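Local coordinates for SusD superfamily protein (Bacteroides thetaiotaomicron VPI-5482, PDB 3HDX) that probably binds polysaccharide at the outer membrane as a SusD homolog, and probably takes part in carbohydrate uptake, at residues His275-Leu281 with Val353-Ser357; Ser322-Gln326 with Ser336-Ile340; Phe88-Pro93 with Leu107-Ile111. All coordinates share one frame; numbering follows the deposited sequence. Where two conformers were deposited one is given.

Interaction 1. Residues His275-Leu281 with Val353-Ser357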
ATOM      1  N   HIS A 275     -13.065   1.810   2.523  1.00 17.31           N
ATOM      2  CA  HIS A 275     -12.420   1.956   3.840  1.00 16.23           C
ATOM      3  C   HIS A 275     -12.446   0.613   4.554  1.00 15.82           C
ATOM      4  O   HIS A 275     -13.468  -0.089   4.517  1.00 16.23           O
ATOM      5  CB  HIS A 275     -13.230   2.950   4.687  1.00 16.25           C
ATOM      6  CG  HIS A 275     -13.248   4.328   4.115  1.00 15.82           C
ATOM      7  ND1 HIS A 275     -12.230   5.242   4.329  1.00 17.78           N
ATOM      8  CD2 HIS A 275     -14.078   4.892   3.199  1.00 17.15           C
ATOM      9  CE1 HIS A 275     -12.477   6.331   3.614  1.00 18.54           C
ATOM     10  NE2 HIS A 275     -13.589   6.145   2.922  1.00 17.61           N
ATOM     11  N   LEU A 276     -11.350   0.251   5.221  1.00 13.94           N
ATOM     12  CA  LEU A 276     -11.300  -1.014   5.952  1.00 13.81           C
ATOM     13  C   LEU A 276     -12.447  -1.136   6.952  1.00 13.51           C
ATOM     14  O   LEU A 276     -12.983  -2.221   7.160  1.00 14.28           O
ATOM     15  CB  LEU A 276      -9.983  -1.195   6.728  1.00 14.09           C
ATOM     16  CG  LEU A 276      -9.819  -2.481   7.551  1.00 14.21           C
ATOM     17  CD1 LEU A 276      -9.862  -3.727   6.620  1.00 14.13           C
ATOM     18  CD2 LEU A 276      -8.553  -2.466   8.405  1.00 15.50           C
ATOM     19  N   GLU A 277     -12.759  -0.022   7.599  1.00 12.65           N
ATOM     20  CA  GLU A 277     -13.859   0.031   8.580  1.00 12.63           C
ATOM     21  C   GLU A 277     -15.180  -0.569   8.085  1.00 12.54           C
ATOM     22  O   GLU A 277     -15.948  -1.087   8.878  1.00 14.47           O
ATOM     23  CB  GLU A 277     -14.142   1.469   9.034  1.00 13.37           C
ATOM     24  CG  GLU A 277     -13.040   2.168   9.793  1.00 14.74           C
ATOM     25  CD  GLU A 277     -12.127   3.024   8.941  1.00 16.07           C
ATOM     26  OE1 GLU A 277     -11.881   2.700   7.767  1.00 15.87           O
ATOM     27  OE2 GLU A 277     -11.642   4.036   9.450  1.00 16.17           O
ATOM     28  N   GLN A 278     -15.470  -0.470   6.792  1.00 14.58           N
ATOM     29  CA  GLN A 278     -16.665  -1.103   6.222  1.00 14.85           C
ATOM     30  C   GLN A 278     -16.684  -2.621   6.498  1.00 15.62           C
ATOM     31  O   GLN A 278     -17.765  -3.213   6.786  1.00 17.70           O
ATOM     32  CB  GLN A 278     -16.764  -0.826   4.725  1.00 16.95           C
ATOM     33  CG  GLN A 278     -17.026   0.634   4.409  1.00 19.97           C
ATOM     34  CD  GLN A 278     -16.817   1.046   2.942  1.00 22.66           C
ATOM     35  OE1 GLN A 278     -16.213   0.318   2.150  1.00 24.64           O
ATOM     36  NE2 GLN A 278     -17.302   2.267   2.583  1.00 23.54           N
ATOM     37  N   LEU A 279     -15.496  -3.232   6.439  1.00 14.66           N
ATOM     38  CA  LEU A 279     -15.330  -4.641   6.683  1.00 14.69           C
ATOM     39  C   LEU A 279     -15.108  -5.015   8.142  1.00 14.45           C
ATOM     40  O   LEU A 279     -15.497  -6.099   8.549  1.00 14.80           O
ATOM     41  CB  LEU A 279     -14.141  -5.186   5.846  1.00 15.70           C
ATOM     42  CG  LEU A 279     -14.282  -5.117   4.318  1.00 17.24           C
ATOM     43  CD1 LEU A 279     -12.919  -5.400   3.637  1.00 18.70           C
ATOM     44  CD2 LEU A 279     -15.383  -6.051   3.817  1.00 21.08           C
ATOM     45  N   THR A 280     -14.503  -4.132   8.938  1.00 13.25           N
ATOM     46  CA  THR A 280     -14.101  -4.492  10.301  1.00 13.69           C
ATOM     47  C   THR A 280     -14.941  -3.961  11.434  1.00 13.94           C
ATOM     48  O   THR A 280     -15.021  -4.629  12.459  1.00 14.18           O
ATOM     49  CB  THR A 280     -12.637  -4.040  10.540  1.00 13.19           C
ATOM     50  OG1 THR A 280     -12.526  -2.633  10.315  1.00 13.48           O
ATOM     51  CG2 THR A 280     -11.652  -4.872   9.655  1.00 12.38           C
ATOM     52  N   LEU A 281     -15.539  -2.782  11.301  1.00 13.69           N
ATOM     53  CA  LEU A 281     -16.236  -2.212  12.447  1.00 14.74           C
ATOM     54  C   LEU A 281     -17.644  -2.742  12.665  1.00 15.61           C
ATOM     55  O   LEU A 281     -18.357  -3.107  11.741  1.00 16.56           O
ATOM     56  CB  LEU A 281     -16.203  -0.685  12.414  1.00 14.82           C
ATOM     57  CG  LEU A 281     -14.824   0.011  12.412  1.00 13.31           C
ATOM     58  CD1 LEU A 281     -14.946   1.532  12.773  1.00 14.65           C
ATOM     59  CD2 LEU A 281     -13.756  -0.691  13.359  1.00 14.50           C
ATOM     60  N   VAL A 353     -20.091   6.266   7.845  1.00 32.33           N
ATOM     61  CA  VAL A 353     -19.267   7.039   6.895  1.00 29.72           C
ATOM     62  C   VAL A 353     -17.895   7.156   7.549  1.00 25.53           C
ATOM     63  O   VAL A 353     -17.768   7.548   8.718  1.00 24.31           O
ATOM     64  CB  VAL A 353     -19.876   8.430   6.574  1.00 31.24           C
ATOM     65  CG1 VAL A 353     -18.973   9.254   5.654  1.00 31.74           C
ATOM     66  CG2 VAL A 353     -21.252   8.244   5.912  1.00 32.38           C
ATOM     67  N   PHE A 354     -16.866   6.794   6.789  1.00 21.28           N
ATOM     68  CA  PHE A 354     -15.510   6.739   7.291  1.00 19.61           C
ATOM     69  C   PHE A 354     -14.590   7.683   6.535  1.00 19.53           C
ATOM     70  O   PHE A 354     -14.833   7.978   5.373  1.00 21.39           O
ATOM     71  CB  PHE A 354     -15.007   5.305   7.167  1.00 18.64           C
ATOM     72  CG  PHE A 354     -15.917   4.321   7.805  1.00 18.33           C
ATOM     73  CD1 PHE A 354     -16.077   4.341   9.191  1.00 18.02           C
ATOM     74  CD2 PHE A 354     -16.690   3.422   7.033  1.00 18.89           C
ATOM     75  CE1 PHE A 354     -16.976   3.454   9.817  1.00 18.58           C
ATOM     76  CE2 PHE A 354     -17.563   2.532   7.651  1.00 18.47           C
ATOM     77  CZ  PHE A 354     -17.721   2.548   9.043  1.00 17.94           C
ATOM     78  N   GLY A 355     -13.538   8.137   7.211  1.00 17.80           N
ATOM     79  CA  GLY A 355     -12.567   9.081   6.652  1.00 17.97           C
ATOM     80  C   GLY A 355     -11.130   8.595   6.609  1.00 16.69           C
ATOM     81  O   GLY A 355     -10.238   9.389   6.366  1.00 16.90           O
ATOM     82  N   SER A 356     -10.895   7.309   6.871  1.00 16.82           N
ATOM     83  CA  SER A 356      -9.546   6.785   6.941  1.00 15.79           C
ATOM     84  C   SER A 356      -8.773   6.849   5.633  1.00 15.40           C
ATOM     85  O   SER A 356      -9.299   6.505   4.567  1.00 16.90           O
ATOM     86  CB  SER A 356      -9.558   5.325   7.391  1.00 15.73           C
ATOM     87  OG  SER A 356     -10.481   4.562   6.657  1.00 16.45           O
ATOM     88  N   SER A 357      -7.522   7.274   5.750  1.00 15.10           N
ATOM     89  CA  SER A 357      -6.604   7.286   4.624  1.00 15.15           C
ATOM     90  C   SER A 357      -6.074   5.880   4.390  1.00 13.40           C
ATOM     91  O   SER A 357      -5.918   5.084   5.333  1.00 13.49           O
ATOM     92  CB  SER A 357      -5.369   8.151   4.909  1.00 16.84           C
ATOM     93  OG  SER A 357      -5.651   9.516   5.087  1.00 18.52           O
TER
HETATM   94  O   HOH W   1      -9.381   2.473   5.318  1.00 17.95           O
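Glu277, in the short helix 276-280, runs past Phe354 in the opposite direction, over one face of its ring, and reaches Ser356. CB sits almost over the middle of the Phe354 ring, 3.4 Å from the ring centroid and 9° off the normal, a close CH-pi contact. CG moves out over the rim toward CD1 of Phe354, 3.8 Å away. A bend at chi2 (95°) then turns the chain, so that the carboxylate lies nearly parallel to the ring and faces Ser356. OE1 accepts a hydrogen bond from Ser356 OG at 2.6 Å through its syn lone pair, while OE2 bonds to the backbone N of Ile340.

The serine hydroxyl has further partners. His275 ND1 donates to Ser356 OG at 3.0 Å, nearly in the plane of the imidazole, and a water that donates to the same oxygen accepts from Leu276 N. CB of Phe354 rests over the face of the His275 ring, 4.0 Å from its centroid, and Phe263 meets that ring as well. Leu281 CD1 adds an apolar touch 4.1 Å from Phe354 CE1.

The contact thus fastens a short helix to the loop that leads into strand 358-361, each segment following closely on a part of the chain missing from the model. Because ND1 and the water both donate to Ser356 OG, its single proton is left for Glu277 OE1; this directed chain from imidazole to hydroxyl to carboxylate would favour a negatively charged glutamate, buried but well supplied with donors.

Interaction 2. Residues Ser322-Gln326 with Ser336-Ile340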
ATOM      1  N   SER A 322      -8.077  -3.358  23.710  1.00 15.63           N
ATOM      2  CA  SER A 322      -6.651  -3.325  23.499  1.00 14.72           C
ATOM      3  C   SER A 322      -6.500  -2.302  22.370  1.00 14.82           C
ATOM      4  O   SER A 322      -7.512  -1.841  21.790  1.00 14.68           O
ATOM      5  CB  SER A 322      -6.160  -4.689  23.044  1.00 14.67           C
ATOM      6  OG  SER A 322      -6.818  -5.079  21.837  1.00 15.70           O
ATOM      7  N   TYR A 323      -5.266  -1.970  21.998  1.00 13.97           N
ATOM      8  CA  TYR A 323      -5.084  -0.966  20.932  1.00 13.61           C
ATOM      9  C   TYR A 323      -5.548  -1.417  19.537  1.00 12.61           C
ATOM     10  O   TYR A 323      -6.000  -0.586  18.757  1.00 14.50           O
ATOM     11  CB  TYR A 323      -3.664  -0.423  20.887  1.00 13.99           C
ATOM     12  CG  TYR A 323      -3.439   0.657  21.916  1.00 15.45           C
ATOM     13  CD1 TYR A 323      -3.940   1.940  21.709  1.00 15.33           C
ATOM     14  CD2 TYR A 323      -2.690   0.432  23.065  1.00 16.64           C
ATOM     15  CE1 TYR A 323      -3.739   2.980  22.649  1.00 17.17           C
ATOM     16  CE2 TYR A 323      -2.483   1.465  24.009  1.00 18.20           C
ATOM     17  CZ  TYR A 323      -2.995   2.727  23.782  1.00 18.22           C
ATOM     18  OH  TYR A 323      -2.786   3.730  24.719  1.00 20.85           O
ATOM     19  N   TYR A 324      -5.493  -2.712  19.260  1.00 12.40           N
ATOM     20  CA  TYR A 324      -5.985  -3.243  17.978  1.00 12.00           C
ATOM     21  C   TYR A 324      -7.397  -3.781  17.973  1.00 12.65           C
ATOM     22  O   TYR A 324      -8.010  -3.823  16.906  1.00 14.04           O
ATOM     23  CB  TYR A 324      -5.077  -4.369  17.498  1.00 12.00           C
ATOM     24  CG  TYR A 324      -3.862  -3.975  16.665  1.00 12.34           C
ATOM     25  CD1 TYR A 324      -3.328  -2.680  16.654  1.00 13.05           C
ATOM     26  CD2 TYR A 324      -3.231  -4.958  15.901  1.00 12.36           C
ATOM     27  CE1 TYR A 324      -2.226  -2.371  15.876  1.00 11.60           C
ATOM     28  CE2 TYR A 324      -2.133  -4.667  15.143  1.00 11.84           C
ATOM     29  CZ  TYR A 324      -1.623  -3.377  15.128  1.00 12.37           C
ATOM     30  OH  TYR A 324      -0.549  -3.017  14.366  1.00 13.10           O
ATOM     31  N   VAL A 325      -7.886  -4.246  19.128  1.00 13.19           N
ATOM     32  CA  VAL A 325      -9.127  -5.003  19.184  1.00 13.89           C
ATOM     33  C   VAL A 325     -10.019  -4.578  20.362  1.00 14.03           C
ATOM     34  O   VAL A 325      -9.549  -4.383  21.478  1.00 15.78           O
ATOM     35  CB  VAL A 325      -8.789  -6.518  19.312  1.00 13.87           C
ATOM     36  CG1 VAL A 325     -10.045  -7.360  19.348  1.00 15.88           C
ATOM     37  CG2 VAL A 325      -7.870  -6.975  18.162  1.00 15.82           C
ATOM     38  N   GLN A 326     -11.309  -4.506  20.106  1.00 13.83           N
ATOM     39  CA  GLN A 326     -12.326  -4.207  21.118  1.00 15.30           C
ATOM     40  C   GLN A 326     -13.306  -5.371  21.224  1.00 16.52           C
ATOM     41  O   GLN A 326     -13.306  -6.299  20.404  1.00 14.84           O
ATOM     42  CB  GLN A 326     -13.058  -2.916  20.781  1.00 17.03           C
ATOM     43  CG  GLN A 326     -12.242  -1.670  21.092  1.00 17.37           C
ATOM     44  CD  GLN A 326     -12.957  -0.399  20.768  1.00 19.09           C
ATOM     45  OE1 GLN A 326     -14.200  -0.331  20.809  1.00 22.76           O
ATOM     46  NE2 GLN A 326     -12.191   0.647  20.535  1.00 19.54           N
ATOM     47  N   SER A 336     -10.433  -2.993  15.717  1.00 14.10           N
ATOM     48  CA  SER A 336     -10.703  -1.575  15.842  1.00 14.43           C
ATOM     49  C   SER A 336      -9.485  -0.681  15.632  1.00 14.88           C
ATOM     50  O   SER A 336      -9.564   0.527  15.849  1.00 15.21           O
ATOM     51  CB  SER A 336     -11.309  -1.342  17.240  1.00 15.80           C
ATOM     52  OG  SER A 336     -10.414  -1.778  18.245  1.00 16.88           O
ATOM     53  N   LYS A 337      -8.364  -1.254  15.172  1.00 13.00           N
ATOM     54  CA  LYS A 337      -7.137  -0.489  14.943  1.00 13.36           C
ATOM     55  C   LYS A 337      -7.394   0.804  14.158  1.00 13.00           C
ATOM     56  O   LYS A 337      -6.889   1.860  14.510  1.00 14.37           O
ATOM     57  CB  LYS A 337      -6.131  -1.354  14.190  1.00 13.29           C
ATOM     58  CG  LYS A 337      -4.839  -0.685  13.834  1.00 12.69           C
ATOM     59  CD  LYS A 337      -4.010  -1.556  12.934  1.00 11.71           C
ATOM     60  CE  LYS A 337      -2.723  -0.853  12.501  1.00 12.49           C
ATOM     61  NZ  LYS A 337      -1.742  -1.764  11.775  1.00 12.73           N
ATOM     62  N   ILE A 338      -8.122   0.658  13.055  1.00 12.71           N
ATOM     63  CA  ILE A 338      -8.429   1.733  12.109  1.00 13.77           C
ATOM     64  C   ILE A 338      -9.906   2.069  12.330  1.00 13.33           C
ATOM     65  O   ILE A 338     -10.803   1.219  12.122  1.00 13.95           O
ATOM     66  CB  ILE A 338      -8.104   1.323  10.644  1.00 14.60           C
ATOM     67  CG1 ILE A 338      -6.650   0.819  10.547  1.00 16.12           C
ATOM     68  CG2 ILE A 338      -8.420   2.494   9.706  1.00 14.68           C
ATOM     69  CD1 ILE A 338      -6.134   0.528   9.153  1.00 15.44           C
ATOM     70  N   LYS A 339     -10.156   3.296  12.763  1.00 13.41           N
ATOM     71  CA  LYS A 339     -11.508   3.728  13.224  1.00 14.27           C
ATOM     72  C   LYS A 339     -11.739   5.249  13.065  1.00 14.64           C
ATOM     73  O   LYS A 339     -11.975   6.004  14.030  1.00 16.29           O
ATOM     74  CB  LYS A 339     -11.737   3.231  14.664  1.00 14.46           C
ATOM     75  CG  LYS A 339     -10.673   3.621  15.660  1.00 15.04           C
ATOM     76  CD  LYS A 339     -11.010   3.166  17.092  1.00 15.92           C
ATOM     77  CE  LYS A 339      -9.897   3.476  18.042  1.00 16.49           C
ATOM     78  NZ  LYS A 339      -8.658   2.725  17.674  1.00 16.31           N
ATOM     79  N   ILE A 340     -11.630   5.689  11.816  1.00 15.03           N
ATOM     80  CA  ILE A 340     -11.777   7.104  11.450  1.00 15.17           C
ATOM     81  C   ILE A 340     -13.253   7.284  11.040  1.00 17.01           C
ATOM     82  O   ILE A 340     -13.647   7.122   9.875  1.00 19.19           O
ATOM     83  CB  ILE A 340     -10.792   7.514  10.350  1.00 15.52           C
ATOM     84  CG1 ILE A 340      -9.361   7.075  10.685  1.00 15.98           C
ATOM     85  CG2 ILE A 340     -10.843   9.012  10.165  1.00 16.73           C
ATOM     86  CD1 ILE A 340      -8.814   7.542  12.069  1.00 16.94           C
TER
HETATM   87  O   HOH W   2      -8.652   0.108  18.669  1.00 26.54           O
HETATM   88  O   HOH W   3      -7.256   1.490  19.830  1.00 36.44           O
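Segments 322-326 and 336-340 come together where the two strands of a hairpin part, with the CA atoms of Tyr324 and Lys337 4.3 Å apart and those of Val325 and Ser336 5.0 Å apart. Ser336 N donates to Tyr324 O at 2.8 Å. Tyr324 has already left the extended conformation, and the chain around it is drawn in, since Val325 O accepts from both the backbone N and the hydroxyl of Ser322, with Ser322 OG 2.8 Å from it. The backbone of Lys337 is likewise not extended.

Next to this point, 325-326 and 334-335 form a two-stranded antiparallel beta hairpin, in which Gln326 bonds to Val334. The contact lies at its open end, within the SusD family region, where the chain leaves for the loop before strand 358-361.

The side chain of Lys337 is fully stretched from its first torsion onward (chi1 178°) and runs alongside Tyr324 in the same direction. Its CD lies over one face of the tyrosine, 3.9 Å from the ring centroid, and NZ donates to Tyr324 OH at 3.1 Å. That ammonium also forms a salt bridge with Glu427 and bonds to the carbonyls of Glu423 and Met425, while the phenol oxygen is bonded to Arg422 O. Toward the strands, the hydroxyl of Ser336 packs against the aliphatic part of Gln326, OG to CG 3.4 Å.

Lys339 folds back so that its NZ reaches Ser336 O at 3.0 Å and also Thr241 O. Two waters join the same ammonium to Tyr323 O, and one of them is hydrogen-bonded to Ser336 OG as well.

Interaction 3. Residues Phe88-Pro93 with Leu107-Ile111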
ATOM      1  N   PHE A  88      -2.044  14.213 -18.872  1.00 11.59           N
ATOM      2  CA  PHE A  88      -1.493  15.344 -18.147  1.00 13.16           C
ATOM      3  C   PHE A  88      -0.076  15.662 -18.664  1.00 13.36           C
ATOM      4  O   PHE A  88       0.251  16.819 -18.948  1.00 15.08           O
ATOM      5  CB  PHE A  88      -1.476  15.071 -16.628  1.00 12.84           C
ATOM      6  CG  PHE A  88      -1.074  16.263 -15.805  1.00 11.29           C
ATOM      7  CD1 PHE A  88       0.249  16.681 -15.723  1.00 12.36           C
ATOM      8  CD2 PHE A  88      -2.044  17.007 -15.124  1.00 11.04           C
ATOM      9  CE1 PHE A  88       0.578  17.807 -15.006  1.00 12.78           C
ATOM     10  CE2 PHE A  88      -1.708  18.100 -14.407  1.00 13.09           C
ATOM     11  CZ  PHE A  88      -0.412  18.521 -14.364  1.00 13.72           C
HETATM   12  N   MSE A  89       0.760  14.638 -18.829  1.00 13.65           N
HETATM   13  CA  MSE A  89       2.134  14.871 -19.289  1.00 14.34           C
HETATM   14  C   MSE A  89       2.193  15.411 -20.712  1.00 14.00           C
HETATM   15  O   MSE A  89       3.125  16.152 -21.035  1.00 15.97           O
HETATM   16  CB  MSE A  89       2.952  13.595 -19.177  1.00 14.98           C
HETATM   17  CG  MSE A  89       3.063  13.122 -17.718  1.00 16.08           C
HETATM   18 SE   MSE A  89       3.779  11.367 -17.496  0.75 14.55          SE
HETATM   19  CE  MSE A  89       5.558  11.707 -17.933  1.00 18.81           C
ATOM     20  N   GLU A  90       1.214  15.033 -21.548  1.00 14.08           N
ATOM     21  CA  GLU A  90       1.151  15.510 -22.924  0.50 13.71           C
ATOM     22  C   GLU A  90       0.666  16.949 -23.026  1.00 14.92           C
ATOM     23  O   GLU A  90       1.174  17.715 -23.886  1.00 16.65           O
ATOM     24  CB  GLU A  90       0.221  14.598 -23.762  0.50 13.32           C
ATOM     25  CG  GLU A  90       0.785  13.199 -23.951  0.50 14.07           C
ATOM     26  CD  GLU A  90      -0.232  12.137 -24.356  0.50 15.41           C
ATOM     27  OE1 GLU A  90      -1.409  12.503 -24.683  0.50 15.36           O
ATOM     28  OE2 GLU A  90       0.192  10.930 -24.395  0.50 14.42           O
ATOM     29  N   LYS A  91      -0.300  17.304 -22.166  1.00 15.08           N
ATOM     30  CA  LYS A  91      -1.017  18.583 -22.306  0.50 14.80           C
ATOM     31  C   LYS A  91      -0.620  19.712 -21.358  1.00 14.81           C
ATOM     32  O   LYS A  91      -0.674  20.882 -21.739  1.00 16.37           O
ATOM     33  CB  LYS A  91      -2.508  18.300 -22.218  0.50 15.47           C
ATOM     34  CG  LYS A  91      -3.018  17.365 -23.320  0.50 16.04           C
ATOM     35  CD  LYS A  91      -2.890  17.956 -24.709  0.50 18.32           C
ATOM     36  CE  LYS A  91      -3.468  17.007 -25.780  0.50 19.75           C
ATOM     37  NZ  LYS A  91      -3.675  17.687 -27.087  0.50 20.62           N
ATOM     38  N   ALA A  92      -0.214  19.384 -20.148  1.00 14.26           N
ATOM     39  CA  ALA A  92       0.171  20.404 -19.170  1.00 14.92           C
ATOM     40  C   ALA A  92       1.332  21.337 -19.570  1.00 15.26           C
ATOM     41  O   ALA A  92       1.315  22.511 -19.164  1.00 15.80           O
ATOM     42  CB  ALA A  92       0.438  19.750 -17.780  1.00 15.43           C
ATOM     43  N   PRO A  93       2.335  20.848 -20.341  1.00 15.48           N
ATOM     44  CA  PRO A  93       3.444  21.758 -20.693  1.00 15.17           C
ATOM     45  C   PRO A  93       2.982  23.043 -21.401  1.00 16.86           C
ATOM     46  O   PRO A  93       3.557  24.108 -21.182  1.00 16.77           O
ATOM     47  CB  PRO A  93       4.317  20.891 -21.586  1.00 15.51           C
ATOM     48  CG  PRO A  93       4.122  19.502 -21.014  1.00 15.85           C
ATOM     49  CD  PRO A  93       2.683  19.450 -20.687  1.00 14.65           C
ATOM     50  N   LEU A 107       5.309  23.219 -13.335  1.00 14.13           N
ATOM     51  CA  LEU A 107       5.138  22.145 -14.306  1.00 12.79           C
ATOM     52  C   LEU A 107       5.986  20.921 -13.931  1.00 13.07           C
ATOM     53  O   LEU A 107       5.479  19.765 -13.968  1.00 13.90           O
ATOM     54  CB  LEU A 107       5.496  22.598 -15.731  1.00 14.53           C
ATOM     55  CG  LEU A 107       5.447  21.532 -16.841  1.00 12.98           C
ATOM     56  CD1 LEU A 107       4.008  21.008 -17.121  1.00 13.79           C
ATOM     57  CD2 LEU A 107       6.119  21.993 -18.113  1.00 15.68           C
ATOM     58  N   LYS A 108       7.257  21.158 -13.609  1.00 14.97           N
ATOM     59  CA  LYS A 108       8.184  20.045 -13.271  1.00 14.85           C
ATOM     60  C   LYS A 108       7.651  19.266 -12.062  1.00 14.42           C
ATOM     61  O   LYS A 108       7.654  18.037 -12.067  1.00 13.85           O
ATOM     62  CB  LYS A 108       9.617  20.547 -13.014  1.00 16.97           C
ATOM     63  CG  LYS A 108      10.359  20.954 -14.283  1.00 19.09           C
ATOM     64  CD  LYS A 108      11.795  21.436 -13.983  1.00 21.50           C
ATOM     65  CE  LYS A 108      12.611  21.768 -15.264  1.00 24.54           C
ATOM     66  N   TYR A 109       7.155  19.982 -11.052  1.00 13.08           N
ATOM     67  CA  TYR A 109       6.580  19.318  -9.880  1.00 12.93           C
ATOM     68  C   TYR A 109       5.361  18.459 -10.259  1.00 12.15           C
ATOM     69  O   TYR A 109       5.215  17.319  -9.807  1.00 14.03           O
ATOM     70  CB  TYR A 109       6.146  20.314  -8.803  1.00 14.24           C
ATOM     71  CG  TYR A 109       7.235  20.987  -7.962  1.00 15.44           C
ATOM     72  CD1 TYR A 109       8.532  20.479  -7.868  1.00 15.88           C
ATOM     73  CD2 TYR A 109       6.904  22.066  -7.152  1.00 18.03           C
ATOM     74  CE1 TYR A 109       9.482  21.064  -7.070  1.00 17.87           C
ATOM     75  CE2 TYR A 109       7.857  22.663  -6.309  1.00 19.89           C
ATOM     76  CZ  TYR A 109       9.137  22.152  -6.280  1.00 18.65           C
ATOM     77  OH  TYR A 109      10.066  22.714  -5.447  1.00 20.59           O
ATOM     78  N   ASP A 110       4.468  19.036 -11.055  1.00 13.02           N
ATOM     79  CA  ASP A 110       3.217  18.372 -11.393  1.00 12.54           C
ATOM     80  C   ASP A 110       3.476  17.129 -12.246  1.00 12.41           C
ATOM     81  O   ASP A 110       2.882  16.062 -11.999  1.00 13.44           O
ATOM     82  CB  ASP A 110       2.253  19.298 -12.167  1.00 12.30           C
ATOM     83  CG  ASP A 110       1.765  20.505 -11.376  1.00 14.12           C
ATOM     84  OD1 ASP A 110       2.114  20.677 -10.182  1.00 14.11           O
ATOM     85  OD2 ASP A 110       0.982  21.275 -11.990  1.00 15.85           O
ATOM     86  N   ILE A 111       4.350  17.271 -13.231  1.00 12.77           N
ATOM     87  CA  ILE A 111       4.747  16.172 -14.117  0.50 12.33           C
ATOM     88  C   ILE A 111       5.363  15.033 -13.289  1.00 12.75           C
ATOM     89  O   ILE A 111       5.045  13.859 -13.499  1.00 13.28           O
ATOM     90  CB  ILE A 111       5.777  16.633 -15.209  0.50 12.69           C
ATOM     91  CG1 ILE A 111       5.134  17.621 -16.216  0.50 12.57           C
ATOM     92  CG2 ILE A 111       6.370  15.448 -15.936  0.50 12.63           C
ATOM     93  CD1 ILE A 111       4.071  17.039 -17.104  0.50 11.80           C
TER
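The end of helix 76-91 runs antiparallel to the early turns of helix 104-129, with CA atoms 5.9 Å apart at Met89 and Ile111 and 6.6 Å apart at Pro93 and Leu107. Such paired helices fit the TPR-like architecture to which this starch-binding family region is related; here the short helix 93-98 lies in the connection between them.

Ile111, in the conformer described, sends CD1 in between the neighbouring residues Phe88 and Met89. This methyl lies 3.6 Å from Met89 CA, touches CG of that selenomethionine, and approaches the edge of the Phe88 ring near its plane, 4.1 Å from CD1. One turn earlier on the same helix, Leu107 holds its CG anti to the backbone nitrogen (chi1 176°) and spreads its two methyls over Ala92 and Pro93. CD1 packs against Ala92 CB at 3.8 Å, and CD2 lies 3.7 Å from Pro93 CA.

The Phe88 ring is covered on one face by Ala92 CB of its own segment, and Trp8 meets it nearly at right angles. The far end of the Phe88 ring meets Asp110, CZ to CB 3.5 Å. The carboxylate there is hydrogen-bonded to three tyrosines: OD1 to Tyr181 OH, and OD2 to the hydroxyls of Tyr102 and Tyr182. OD2 also lies at the ring edge, in plane, 3.9 Å from Phe88 CZ.

In the fold
Interaction 3 comes first along the chain, joining helices 76-91 and 104-129 in the starch-binding family region. Interactions 1 and 2 belong to the later half, where the whole of 322-340 falls between the two segments of interaction 1. Their centres are 11 Å apart and they touch directly: Ile340 O accepts from Gly355 N, and Ile340 N donates to Glu277 OE2. Interaction 3 is remote, its centre 33 Å from interaction 1 and 41 Å from interaction 2, across the chain's centre from the latter. Through segment 336-340, helix 276-280, the hairpin 325-326/334-335 and the loop before strand 358-361 form one continuous packed region, separate from the helical pair.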